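Local atomic coordinates of transcriptional regulator (LacI family) (PDB entry 3G85), a protein that probably binds cis-regulatory DNA as a LacI-family transcription factor, its periplasmic-binding-protein-like part being the portion modelled here. Residues D21-I26 with G224-E229; A168-H173 with S196-L201; G174-A179 with V203-N208. One frame throughout, in Å; residues are numbered along the deposited sequence.

Interaction 1: D21-I26 with G224-E229; sequences DISVNI and GMNDRE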
ATOM      1  N   ASP A  21       1.106  -4.321 -12.507  1.00 23.83           N
ATOM      2  CA  ASP A  21       1.861  -4.954 -11.402  1.00 25.86           C
ATOM      3  C   ASP A  21       1.128  -4.882 -10.040  1.00 25.22           C
ATOM      4  O   ASP A  21       1.487  -5.600  -9.110  1.00 25.11           O
ATOM      5  CB  ASP A  21       3.303  -4.444 -11.301  1.00 26.62           C
ATOM      6  CG  ASP A  21       3.396  -2.950 -11.031  1.00 29.55           C
ATOM      7  OD1 ASP A  21       2.386  -2.221 -11.146  1.00 33.32           O
ATOM      8  OD2 ASP A  21       4.516  -2.499 -10.693  1.00 30.71           O
ATOM      9  N   ILE A  22       0.109  -4.018  -9.943  1.00 23.20           N
ATOM     10  CA  ILE A  22      -0.611  -3.840  -8.706  1.00 23.10           C
ATOM     11  C   ILE A  22      -1.518  -5.057  -8.471  1.00 23.82           C
ATOM     12  O   ILE A  22      -2.189  -5.535  -9.398  1.00 23.96           O
ATOM     13  CB  ILE A  22      -1.472  -2.565  -8.693  1.00 22.38           C
ATOM     14  CG1 ILE A  22      -0.626  -1.312  -9.066  1.00 22.47           C
ATOM     15  CG2 ILE A  22      -2.126  -2.428  -7.307  1.00 23.34           C
ATOM     16  CD1 ILE A  22      -1.463  -0.073  -9.483  1.00 22.08           C
ATOM     17  N   SER A  23      -1.542  -5.529  -7.228  1.00 24.98           N
ATOM     18  CA  SER A  23      -2.507  -6.531  -6.810  1.00 25.79           C
ATOM     19  C   SER A  23      -3.917  -6.052  -7.172  1.00 25.37           C
ATOM     20  O   SER A  23      -4.351  -4.995  -6.709  1.00 23.52           O
ATOM     21  CB  SER A  23      -2.394  -6.741  -5.303  1.00 27.17           C
ATOM     22  OG  SER A  23      -3.411  -7.622  -4.866  1.00 34.65           O
ATOM     23  N   VAL A  24      -4.625  -6.828  -8.001  1.00 24.12           N
ATOM     24  CA  VAL A  24      -5.906  -6.354  -8.553  1.00 25.87           C
ATOM     25  C   VAL A  24      -6.943  -6.104  -7.481  1.00 24.50           C
ATOM     26  O   VAL A  24      -7.829  -5.267  -7.658  1.00 23.54           O
ATOM     27  CB  VAL A  24      -6.536  -7.298  -9.637  1.00 26.31           C
ATOM     28  CG1 VAL A  24      -5.596  -7.455 -10.817  1.00 29.98           C
ATOM     29  CG2 VAL A  24      -6.908  -8.654  -9.042  1.00 27.36           C
ATOM     30  N   ASN A  25      -6.845  -6.820  -6.361  1.00 23.96           N
ATOM     31  CA  ASN A  25      -7.849  -6.663  -5.301  1.00 25.04           C
ATOM     32  C   ASN A  25      -7.860  -5.291  -4.660  1.00 24.53           C
ATOM     33  O   ASN A  25      -8.882  -4.855  -4.095  1.00 25.20           O
ATOM     34  CB  ASN A  25      -7.657  -7.732  -4.230  1.00 25.61           C
ATOM     35  CG  ASN A  25      -7.962  -9.083  -4.757  1.00 30.08           C
ATOM     36  OD1 ASN A  25      -7.099  -9.723  -5.333  1.00 36.25           O
ATOM     37  ND2 ASN A  25      -9.198  -9.503  -4.631  1.00 34.99           N
ATOM     38  N   ILE A  26      -6.726  -4.602  -4.744  1.00 22.60           N
ATOM     39  CA  ILE A  26      -6.632  -3.291  -4.124  1.00 22.76           C
ATOM     40  C   ILE A  26      -7.574  -2.282  -4.814  1.00 22.61           C
ATOM     41  O   ILE A  26      -7.994  -1.273  -4.225  1.00 22.11           O
ATOM     42  CB  ILE A  26      -5.172  -2.767  -4.085  1.00 20.76           C
ATOM     43  CG1 ILE A  26      -4.291  -3.724  -3.282  1.00 22.00           C
ATOM     44  CG2 ILE A  26      -5.135  -1.391  -3.397  1.00 22.56           C
ATOM     45  CD1 ILE A  26      -2.746  -3.469  -3.401  1.00 24.53           C
ATOM     46  N   GLY A 224      -1.998  -3.187   5.853  1.00 18.53           N
ATOM     47  CA  GLY A 224      -3.350  -3.344   5.290  1.00 21.03           C
ATOM     48  C   GLY A 224      -3.441  -2.741   3.910  1.00 23.23           C
ATOM     49  O   GLY A 224      -3.310  -1.525   3.742  1.00 23.85           O
HETATM   50  N   MSE A 225      -3.625  -3.590   2.903  1.00 24.06           N
HETATM   51  CA  MSE A 225      -3.679  -3.094   1.521  1.00 28.69           C
HETATM   52  C   MSE A 225      -5.059  -3.318   0.935  1.00 25.22           C
HETATM   53  O   MSE A 225      -5.560  -2.469   0.192  1.00 23.75           O
HETATM   54  CB  MSE A 225      -2.624  -3.790   0.649  1.00 27.93           C
HETATM   55  CG  MSE A 225      -1.247  -3.764   1.267  1.00 32.75           C
HETATM   56 SE   MSE A 225       0.063  -4.241  -0.107  1.00 47.91          SE
HETATM   57  CE  MSE A 225       1.603  -3.612   0.776  1.00 38.84           C
ATOM     58  N   ASN A 226      -5.635  -4.489   1.220  1.00 23.75           N
ATOM     59  CA  ASN A 226      -6.982  -4.816   0.752  1.00 24.53           C
ATOM     60  C   ASN A 226      -8.028  -4.373   1.773  1.00 23.14           C
ATOM     61  O   ASN A 226      -7.704  -3.862   2.853  1.00 23.04           O
ATOM     62  CB  ASN A 226      -7.133  -6.321   0.431  1.00 24.47           C
ATOM     63  CG  ASN A 226      -6.271  -6.762  -0.767  1.00 29.19           C
ATOM     64  OD1 ASN A 226      -6.196  -6.088  -1.779  1.00 32.38           O
ATOM     65  ND2 ASN A 226      -5.609  -7.896  -0.629  1.00 35.60           N
ATOM     66  N   ASP A 227      -9.289  -4.559   1.419  1.00 22.61           N
ATOM     67  CA  ASP A 227     -10.429  -4.216   2.271  1.00 23.17           C
ATOM     68  C   ASP A 227     -10.228  -4.585   3.764  1.00 21.73           C
ATOM     69  O   ASP A 227      -9.990  -5.733   4.093  1.00 21.35           O
ATOM     70  CB  ASP A 227     -11.645  -4.930   1.659  1.00 24.25           C
ATOM     71  CG  ASP A 227     -12.963  -4.438   2.184  1.00 32.24           C
ATOM     72  OD1 ASP A 227     -13.115  -4.250   3.423  1.00 34.47           O
ATOM     73  OD2 ASP A 227     -13.888  -4.317   1.328  1.00 38.56           O
ATOM     74  N   ARG A 228     -10.292  -3.588   4.649  1.00 20.86           N
ATOM     75  CA  ARG A 228     -10.117  -3.756   6.102  1.00 21.35           C
ATOM     76  C   ARG A 228     -10.993  -4.867   6.737  1.00 21.25           C
ATOM     77  O   ARG A 228     -10.626  -5.443   7.780  1.00 20.56           O
ATOM     78  CB  ARG A 228     -10.453  -2.441   6.817  1.00 21.42           C
ATOM     79  CG  ARG A 228      -9.477  -1.276   6.565  1.00 21.93           C
ATOM     80  CD  ARG A 228      -9.925  -0.067   7.445  1.00 23.72           C
ATOM     81  NE  ARG A 228      -8.915   0.990   7.410  1.00 33.81           N
ATOM     82  CZ  ARG A 228      -9.151   2.303   7.569  1.00 36.91           C
ATOM     83  NH1 ARG A 228     -10.398   2.738   7.775  1.00 39.29           N
ATOM     84  NH2 ARG A 228      -8.136   3.174   7.519  1.00 29.99           N
ATOM     85  N   GLU A 229     -12.148  -5.162   6.144  1.00 21.27           N
ATOM     86  CA  GLU A 229     -13.028  -6.145   6.765  1.00 22.26           C
ATOM     87  C   GLU A 229     -12.472  -7.586   6.788  1.00 22.19           C
ATOM     88  O   GLU A 229     -12.866  -8.395   7.648  1.00 22.06           O
ATOM     89  CB  GLU A 229     -14.443  -6.113   6.148  1.00 22.53           C
ATOM     90  CG  GLU A 229     -15.261  -4.958   6.725  1.00 24.44           C
ATOM     91  CD  GLU A 229     -16.739  -5.007   6.393  1.00 28.38           C
ATOM     92  OE1 GLU A 229     -17.270  -6.076   6.014  1.00 26.23           O
ATOM     93  OE2 GLU A 229     -17.365  -3.934   6.517  1.00 32.07           O
TER
HETATM   94  O   HOH W   1      -3.299  -6.976  -2.200  1.00 35.75           O
HETATM   95  O   HOH W   2      -9.684  -5.381  -1.341  1.00 26.32           O
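Asn226 reaches across to the turn ahead of helix 27-40 and lays its amide against Asn25 and Ile26. With CG beside the backbone N and anti to the carbonyl carbon (chi1 -66°), the amide extends from CB to the turn, CG lying 3.9 Å from CB of Asn25. OD1 makes the closest approaches: it sits 3.3 Å from Asn25 CB and touches Ile26 CG1 at 3.4 Å. Ile26 N is near as well, but its hydrogen is badly angled for OD1 and serves the turn instead, bonding to Ser23 O at 3.1 Å. On the other branch, ND2 gives a weak hydrogen bond to a water, which is held more closely by Ser23 OG at 2.7 Å.

The side chain of Ile26 crosses that of Asn226 at about a right angle. Its CG2 rests on the backbone carbonyl O of Met225, while CD1 meets CB of the same selenomethionine at 4.1 Å. A second water joins the backbones, donating to Asn25 O and accepting from Asp227 N. No direct hydrogen bond spans the two segments, so the polar link runs through water. Just beyond, Asp227 N-caps helix 228-232 through OD1, bonded to Glu229 N at 3.0 Å, while its OD2 makes a salt bridge to Arg32.

Loops at the C-terminal ends of strands 13-19 and 219-224, one from each sheet, thus face each other across the interdomain cleft of a two-domain periplasmic-binding-protein fold, where LacI-family regulators commonly bind their effectors.

Interaction 2: A168-H173 with S196-L201; sequences AENSIH and SDSIAL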
ATOM      1  N   ALA A 168       7.748 -13.843  -0.391  1.00 27.06           N
ATOM      2  CA  ALA A 168       6.456 -14.464  -0.704  1.00 27.09           C
ATOM      3  C   ALA A 168       5.765 -13.780  -1.870  1.00 27.62           C
ATOM      4  O   ALA A 168       5.959 -12.576  -2.113  1.00 27.81           O
ATOM      5  CB  ALA A 168       5.538 -14.414   0.529  1.00 26.19           C
ATOM      6  N   GLU A 169       4.928 -14.531  -2.583  1.00 27.88           N
ATOM      7  CA  GLU A 169       4.001 -13.905  -3.528  1.00 29.58           C
ATOM      8  C   GLU A 169       2.880 -13.200  -2.794  1.00 28.72           C
ATOM      9  O   GLU A 169       2.444 -13.655  -1.723  1.00 27.97           O
ATOM     10  CB  GLU A 169       3.382 -14.935  -4.453  1.00 31.65           C
ATOM     11  CG  GLU A 169       4.133 -15.115  -5.738  1.00 37.51           C
ATOM     12  CD  GLU A 169       3.816 -16.451  -6.382  1.00 46.01           C
ATOM     13  OE1 GLU A 169       2.808 -17.113  -5.968  1.00 47.94           O
ATOM     14  OE2 GLU A 169       4.586 -16.843  -7.300  1.00 49.94           O
ATOM     15  N   ASN A 170       2.421 -12.075  -3.367  1.00 28.41           N
ATOM     16  CA  ASN A 170       1.406 -11.276  -2.713  1.00 28.12           C
ATOM     17  C   ASN A 170       0.013 -11.842  -2.981  1.00 28.17           C
ATOM     18  O   ASN A 170      -0.740 -11.304  -3.819  1.00 28.35           O
ATOM     19  CB  ASN A 170       1.461  -9.812  -3.118  1.00 28.55           C
ATOM     20  CG  ASN A 170       0.602  -8.931  -2.224  1.00 29.37           C
ATOM     21  OD1 ASN A 170      -0.071  -9.404  -1.292  1.00 29.27           O
ATOM     22  ND2 ASN A 170       0.614  -7.642  -2.508  1.00 29.85           N
ATOM     23  N   SER A 171      -0.326 -12.910  -2.268  1.00 25.93           N
ATOM     24  CA  SER A 171      -1.664 -13.522  -2.389  1.00 25.34           C
ATOM     25  C   SER A 171      -1.870 -14.350  -1.139  1.00 25.07           C
ATOM     26  O   SER A 171      -0.897 -14.573  -0.371  1.00 23.31           O
ATOM     27  CB  SER A 171      -1.763 -14.403  -3.638  1.00 25.28           C
ATOM     28  OG  SER A 171      -0.897 -15.527  -3.540  1.00 27.46           O
ATOM     29  N   ILE A 172      -3.108 -14.793  -0.916  1.00 23.25           N
ATOM     30  CA  ILE A 172      -3.359 -15.676   0.203  1.00 23.91           C
ATOM     31  C   ILE A 172      -2.564 -16.981   0.023  1.00 24.39           C
ATOM     32  O   ILE A 172      -1.926 -17.485   0.975  1.00 22.96           O
ATOM     33  CB  ILE A 172      -4.860 -15.930   0.404  1.00 24.42           C
ATOM     34  CG1 ILE A 172      -5.561 -14.586   0.723  1.00 24.82           C
ATOM     35  CG2 ILE A 172      -5.101 -16.916   1.575  1.00 25.05           C
ATOM     36  CD1 ILE A 172      -7.036 -14.736   0.971  1.00 27.36           C
ATOM     37  N   HIS A 173      -2.595 -17.534  -1.186  1.00 24.70           N
ATOM     38  CA  HIS A 173      -1.774 -18.752  -1.461  1.00 26.45           C
ATOM     39  C   HIS A 173      -0.286 -18.497  -1.211  1.00 24.98           C
ATOM     40  O   HIS A 173       0.422 -19.361  -0.684  1.00 25.55           O
ATOM     41  CB  HIS A 173      -2.023 -19.281  -2.889  1.00 27.37           C
ATOM     42  CG  HIS A 173      -1.283 -20.545  -3.200  1.00 36.89           C
ATOM     43  ND1 HIS A 173      -1.261 -21.635  -2.345  1.00 44.04           N
ATOM     44  CD2 HIS A 173      -0.519 -20.893  -4.264  1.00 43.44           C
ATOM     45  CE1 HIS A 173      -0.532 -22.603  -2.875  1.00 44.94           C
ATOM     46  NE2 HIS A 173      -0.072 -22.180  -4.043  1.00 47.01           N
ATOM     47  N   SER A 196       1.876  -7.557   3.590  1.00 19.80           N
ATOM     48  CA  SER A 196       0.526  -7.432   3.002  1.00 20.48           C
ATOM     49  C   SER A 196      -0.461  -8.231   3.848  1.00 21.33           C
ATOM     50  O   SER A 196      -0.098  -9.249   4.482  1.00 18.88           O
ATOM     51  CB  SER A 196       0.488  -7.857   1.517  1.00 21.00           C
ATOM     52  OG  SER A 196       0.115  -9.208   1.353  1.00 23.42           O
ATOM     53  N   ASP A 197      -1.705  -7.763   3.880  1.00 20.25           N
ATOM     54  CA  ASP A 197      -2.754  -8.495   4.594  1.00 20.77           C
ATOM     55  C   ASP A 197      -3.102  -9.811   3.911  1.00 20.44           C
ATOM     56  O   ASP A 197      -3.446 -10.762   4.612  1.00 21.18           O
ATOM     57  CB  ASP A 197      -4.025  -7.665   4.753  1.00 21.40           C
ATOM     58  CG  ASP A 197      -4.592  -7.246   3.408  1.00 24.56           C
ATOM     59  OD1 ASP A 197      -3.900  -6.480   2.708  1.00 23.18           O
ATOM     60  OD2 ASP A 197      -5.682  -7.753   3.020  1.00 30.77           O
ATOM     61  N   SER A 198      -2.965  -9.917   2.587  1.00 20.25           N
ATOM     62  CA  SER A 198      -3.256 -11.192   1.906  1.00 21.12           C
ATOM     63  C   SER A 198      -2.274 -12.254   2.390  1.00 20.53           C
ATOM     64  O   SER A 198      -2.632 -13.403   2.616  1.00 20.62           O
ATOM     65  CB  SER A 198      -3.126 -11.066   0.378  1.00 20.85           C
ATOM     66  OG  SER A 198      -4.195 -10.289  -0.118  1.00 25.42           O
ATOM     67  N   ILE A 199      -1.020 -11.844   2.545  1.00 20.70           N
ATOM     68  CA  ILE A 199       0.002 -12.734   3.053  1.00 21.31           C
ATOM     69  C   ILE A 199      -0.396 -13.188   4.450  1.00 20.45           C
ATOM     70  O   ILE A 199      -0.340 -14.387   4.775  1.00 21.87           O
ATOM     71  CB  ILE A 199       1.388 -12.044   3.006  1.00 20.92           C
ATOM     72  CG1 ILE A 199       1.927 -12.031   1.558  1.00 21.57           C
ATOM     73  CG2 ILE A 199       2.365 -12.706   3.996  1.00 22.25           C
ATOM     74  CD1 ILE A 199       3.184 -11.246   1.412  1.00 22.69           C
ATOM     75  N   ALA A 200      -0.802 -12.245   5.291  1.00 19.92           N
ATOM     76  CA  ALA A 200      -1.191 -12.574   6.676  1.00 19.72           C
ATOM     77  C   ALA A 200      -2.373 -13.538   6.748  1.00 20.30           C
ATOM     78  O   ALA A 200      -2.404 -14.449   7.587  1.00 20.05           O
ATOM     79  CB  ALA A 200      -1.510 -11.283   7.447  1.00 19.58           C
ATOM     80  N   LEU A 201      -3.337 -13.370   5.853  1.00 20.95           N
ATOM     81  CA  LEU A 201      -4.496 -14.274   5.849  1.00 21.07           C
ATOM     82  C   LEU A 201      -4.101 -15.714   5.490  1.00 21.01           C
ATOM     83  O   LEU A 201      -4.594 -16.674   6.113  1.00 21.41           O
ATOM     84  CB  LEU A 201      -5.575 -13.789   4.888  1.00 20.85           C
ATOM     85  CG  LEU A 201      -6.251 -12.486   5.340  1.00 21.58           C
ATOM     86  CD1 LEU A 201      -7.152 -11.996   4.188  1.00 20.24           C
ATOM     87  CD2 LEU A 201      -6.988 -12.638   6.726  1.00 22.54           C
TER
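The chain of 168-173 leaves strand 165-167, makes an inverse gamma turn centred on Asn170 and enters helix 172-182 beside the first turn of helix 197-209, with the CA atoms of Ile172 and Ser198 only 4.8 Å apart. At that point Ile172 CA directs its hydrogen at Ser198 O, a CA-H...O contact of 3.4 Å.

Asn170 supplies the one hydrogen bond across. Its CG lies anti to the backbone N (chi1 -168°), which swings the amide over to Ser196, whose OG donates to OD1 at 2.7 Å. The hydroxyl comes in above the carbonyl plane, 43° out of it. The same OG accepts from Ile199 N at 3.1 Å as the N-cap of its helix, so this oxygen is held by one bond to each segment. Ile199 sets CG1 against Glu169 O and CD1 against the methyl of Ala168, 4.0 Å away. Farther round the helix, CD1 of Ile172 meets CD1 of Leu201 at 4.2 Å.

Ser171 OG caps the other helix at Gly174 N. Beneath the pair, Ala168 and Ile199 both rest on Ile133 of strand 131-134, whereas Leu201 turns to Tyr230 of helix 228-232.

Interaction 3: G174-A179 with V203-N208; sequences GGVDAA and VISVLN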
ATOM      1  N   GLY A 174       0.200 -17.314  -1.580  1.00 24.47           N
ATOM      2  CA  GLY A 174       1.584 -16.932  -1.271  1.00 24.14           C
ATOM      3  C   GLY A 174       1.875 -16.941   0.229  1.00 23.54           C
ATOM      4  O   GLY A 174       2.947 -17.374   0.647  1.00 24.09           O
ATOM      5  N   GLY A 175       0.927 -16.457   1.038  1.00 23.42           N
ATOM      6  CA  GLY A 175       1.052 -16.486   2.493  1.00 23.38           C
ATOM      7  C   GLY A 175       1.068 -17.915   3.014  1.00 24.27           C
ATOM      8  O   GLY A 175       1.797 -18.240   3.967  1.00 22.72           O
ATOM      9  N   VAL A 176       0.245 -18.758   2.408  1.00 23.57           N
ATOM     10  CA  VAL A 176       0.205 -20.179   2.769  1.00 24.97           C
ATOM     11  C   VAL A 176       1.598 -20.796   2.481  1.00 25.07           C
ATOM     12  O   VAL A 176       2.181 -21.377   3.370  1.00 26.19           O
ATOM     13  CB  VAL A 176      -0.926 -20.949   2.033  1.00 24.66           C
ATOM     14  CG1 VAL A 176      -0.757 -22.477   2.197  1.00 25.80           C
ATOM     15  CG2 VAL A 176      -2.317 -20.500   2.588  1.00 25.96           C
ATOM     16  N   ASP A 177       2.132 -20.603   1.275  1.00 24.83           N
ATOM     17  CA  ASP A 177       3.454 -21.114   0.931  1.00 25.31           C
ATOM     18  C   ASP A 177       4.566 -20.615   1.884  1.00 25.97           C
ATOM     19  O   ASP A 177       5.431 -21.403   2.327  1.00 24.89           O
ATOM     20  CB  ASP A 177       3.772 -20.800  -0.527  1.00 26.53           C
ATOM     21  CG  ASP A 177       2.935 -21.605  -1.507  1.00 28.80           C
ATOM     22  OD1 ASP A 177       2.276 -22.586  -1.106  1.00 33.39           O
ATOM     23  OD2 ASP A 177       2.912 -21.216  -2.699  1.00 34.23           O
ATOM     24  N   ALA A 178       4.509 -19.331   2.247  1.00 24.28           N
ATOM     25  CA  ALA A 178       5.503 -18.722   3.110  1.00 24.30           C
ATOM     26  C   ALA A 178       5.437 -19.297   4.529  1.00 24.57           C
ATOM     27  O   ALA A 178       6.474 -19.534   5.149  1.00 25.62           O
ATOM     28  CB  ALA A 178       5.339 -17.179   3.133  1.00 22.80           C
ATOM     29  N   ALA A 179       4.228 -19.515   5.052  1.00 24.78           N
ATOM     30  CA  ALA A 179       4.070 -20.032   6.407  1.00 25.48           C
ATOM     31  C   ALA A 179       4.606 -21.463   6.507  1.00 26.61           C
ATOM     32  O   ALA A 179       5.142 -21.858   7.553  1.00 26.97           O
ATOM     33  CB  ALA A 179       2.603 -20.003   6.822  1.00 26.03           C
ATOM     34  N   VAL A 203      -1.042 -16.968   6.006  1.00 21.34           N
ATOM     35  CA  VAL A 203      -0.259 -17.418   7.178  1.00 21.76           C
ATOM     36  C   VAL A 203      -1.167 -17.984   8.279  1.00 21.35           C
ATOM     37  O   VAL A 203      -0.956 -19.085   8.787  1.00 21.31           O
ATOM     38  CB  VAL A 203       0.610 -16.307   7.738  1.00 22.01           C
ATOM     39  CG1 VAL A 203       1.173 -16.733   9.144  1.00 22.45           C
ATOM     40  CG2 VAL A 203       1.720 -15.899   6.738  1.00 22.09           C
ATOM     41  N   ILE A 204      -2.215 -17.254   8.618  1.00 21.42           N
ATOM     42  CA  ILE A 204      -3.135 -17.686   9.654  1.00 22.98           C
ATOM     43  C   ILE A 204      -3.852 -18.979   9.242  1.00 23.57           C
ATOM     44  O   ILE A 204      -4.136 -19.818  10.127  1.00 23.19           O
ATOM     45  CB  ILE A 204      -4.109 -16.542   9.999  1.00 24.93           C
ATOM     46  CG1 ILE A 204      -3.376 -15.501  10.820  1.00 24.87           C
ATOM     47  CG2 ILE A 204      -5.324 -17.022  10.758  1.00 30.01           C
ATOM     48  CD1 ILE A 204      -3.968 -14.134  10.590  1.00 32.97           C
ATOM     49  N   SER A 205      -4.104 -19.167   7.934  1.00 22.11           N
ATOM     50  CA  SER A 205      -4.696 -20.413   7.424  1.00 25.18           C
ATOM     51  C   SER A 205      -3.845 -21.604   7.929  1.00 25.56           C
ATOM     52  O   SER A 205      -4.358 -22.584   8.494  1.00 25.68           O
ATOM     53  CB  SER A 205      -4.749 -20.402   5.886  1.00 24.14           C
ATOM     54  OG  SER A 205      -5.233 -21.613   5.332  1.00 29.62           O
ATOM     55  N   VAL A 206      -2.540 -21.481   7.733  1.00 26.52           N
ATOM     56  CA  VAL A 206      -1.598 -22.556   8.079  1.00 28.13           C
ATOM     57  C   VAL A 206      -1.453 -22.683   9.602  1.00 28.40           C
ATOM     58  O   VAL A 206      -1.530 -23.792  10.147  1.00 29.99           O
ATOM     59  CB  VAL A 206      -0.239 -22.335   7.400  1.00 27.45           C
ATOM     60  CG1 VAL A 206       0.803 -23.365   7.906  1.00 28.76           C
ATOM     61  CG2 VAL A 206      -0.382 -22.442   5.909  1.00 28.32           C
ATOM     62  N   LEU A 207      -1.252 -21.566  10.296  1.00 28.44           N
ATOM     63  CA  LEU A 207      -1.126 -21.586  11.755  1.00 29.67           C
ATOM     64  C   LEU A 207      -2.357 -22.184  12.438  1.00 31.14           C
ATOM     65  O   LEU A 207      -2.227 -22.884  13.464  1.00 31.74           O
ATOM     66  CB  LEU A 207      -0.853 -20.186  12.316  1.00 28.95           C
ATOM     67  CG  LEU A 207       0.349 -19.369  11.846  1.00 28.01           C
ATOM     68  CD1 LEU A 207       0.442 -18.130  12.708  1.00 28.64           C
ATOM     69  CD2 LEU A 207       1.665 -20.141  11.870  1.00 29.73           C
ATOM     70  N   ASN A 208      -3.550 -21.905  11.904  1.00 30.98           N
ATOM     71  CA  ASN A 208      -4.776 -22.519  12.418  1.00 32.38           C
ATOM     72  C   ASN A 208      -4.814 -24.051  12.225  1.00 34.09           C
ATOM     73  O   ASN A 208      -5.144 -24.787  13.165  1.00 35.22           O
ATOM     74  CB  ASN A 208      -6.013 -21.874  11.792  1.00 31.42           C
ATOM     75  CG  ASN A 208      -6.299 -20.487  12.361  1.00 30.77           C
ATOM     76  OD1 ASN A 208      -5.710 -20.086  13.368  1.00 28.22           O
ATOM     77  ND2 ASN A 208      -7.224 -19.756  11.730  1.00 28.87           N
TER
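Val176 and Val206 cross obliquely, CG1 of the first meeting CG2 of the second at 3.7 Å. The two valines use different branches: CG1 of Val176 is anti to its backbone N (chi1 168°), whereas CG2 of Val206 is the methyl anti to the carbonyl carbon, and it also lies over Val176 O. The remaining methyl of Val176, CG2, reaches alongside Ser205 CB at 4.1 Å.

One turn on, the methyl of Ala179 points toward the opposing helix and settles between Val203 and Val206, 3.9 Å from Val203 CA and 3.7 Å from Val206 CB. These are successive helices of a Rossmann-like alpha/beta domain, joined through strand 191-194; their short axes cross at -48° and come within 7.8 Å of each other.

The close approach coincides with small residues, Gly175 and Ala179, on helix 172-182. At Gly175, which has no side chain, the backbones come closest, its CA lying 5.0 Å from that of Val203. Val203 CG2 fills in against the bare backbone, touching Gly175 O at 3.6 Å. The sheet lies on the inner side, where Val203 also packs on Ile133 and Ile220, and Ala178 on Ile133.

Interactions 2 and 3 are successive parts of one helix pair, 172-182 with 197-209: their centres lie 8 Å apart, and Ala168 CB of interaction 2 touches Ala178 CB of interaction 3 at 3.8 Å. Interaction 1 joins on at the other end of interaction 2, with centres 10 Å apart. There Asp197 OD1 probably accepts hydrogen bonds from both Met225 N, at 2.9 Å, and Asn226 N, which would fix the loop that faces 21-26. Interaction 3 has no touch with interaction 1, its nearest atoms being about 11 Å off. A glycerol, probably from crystallisation, lies about 5 Å from the Ile26 side chain; such molecules often mark pockets.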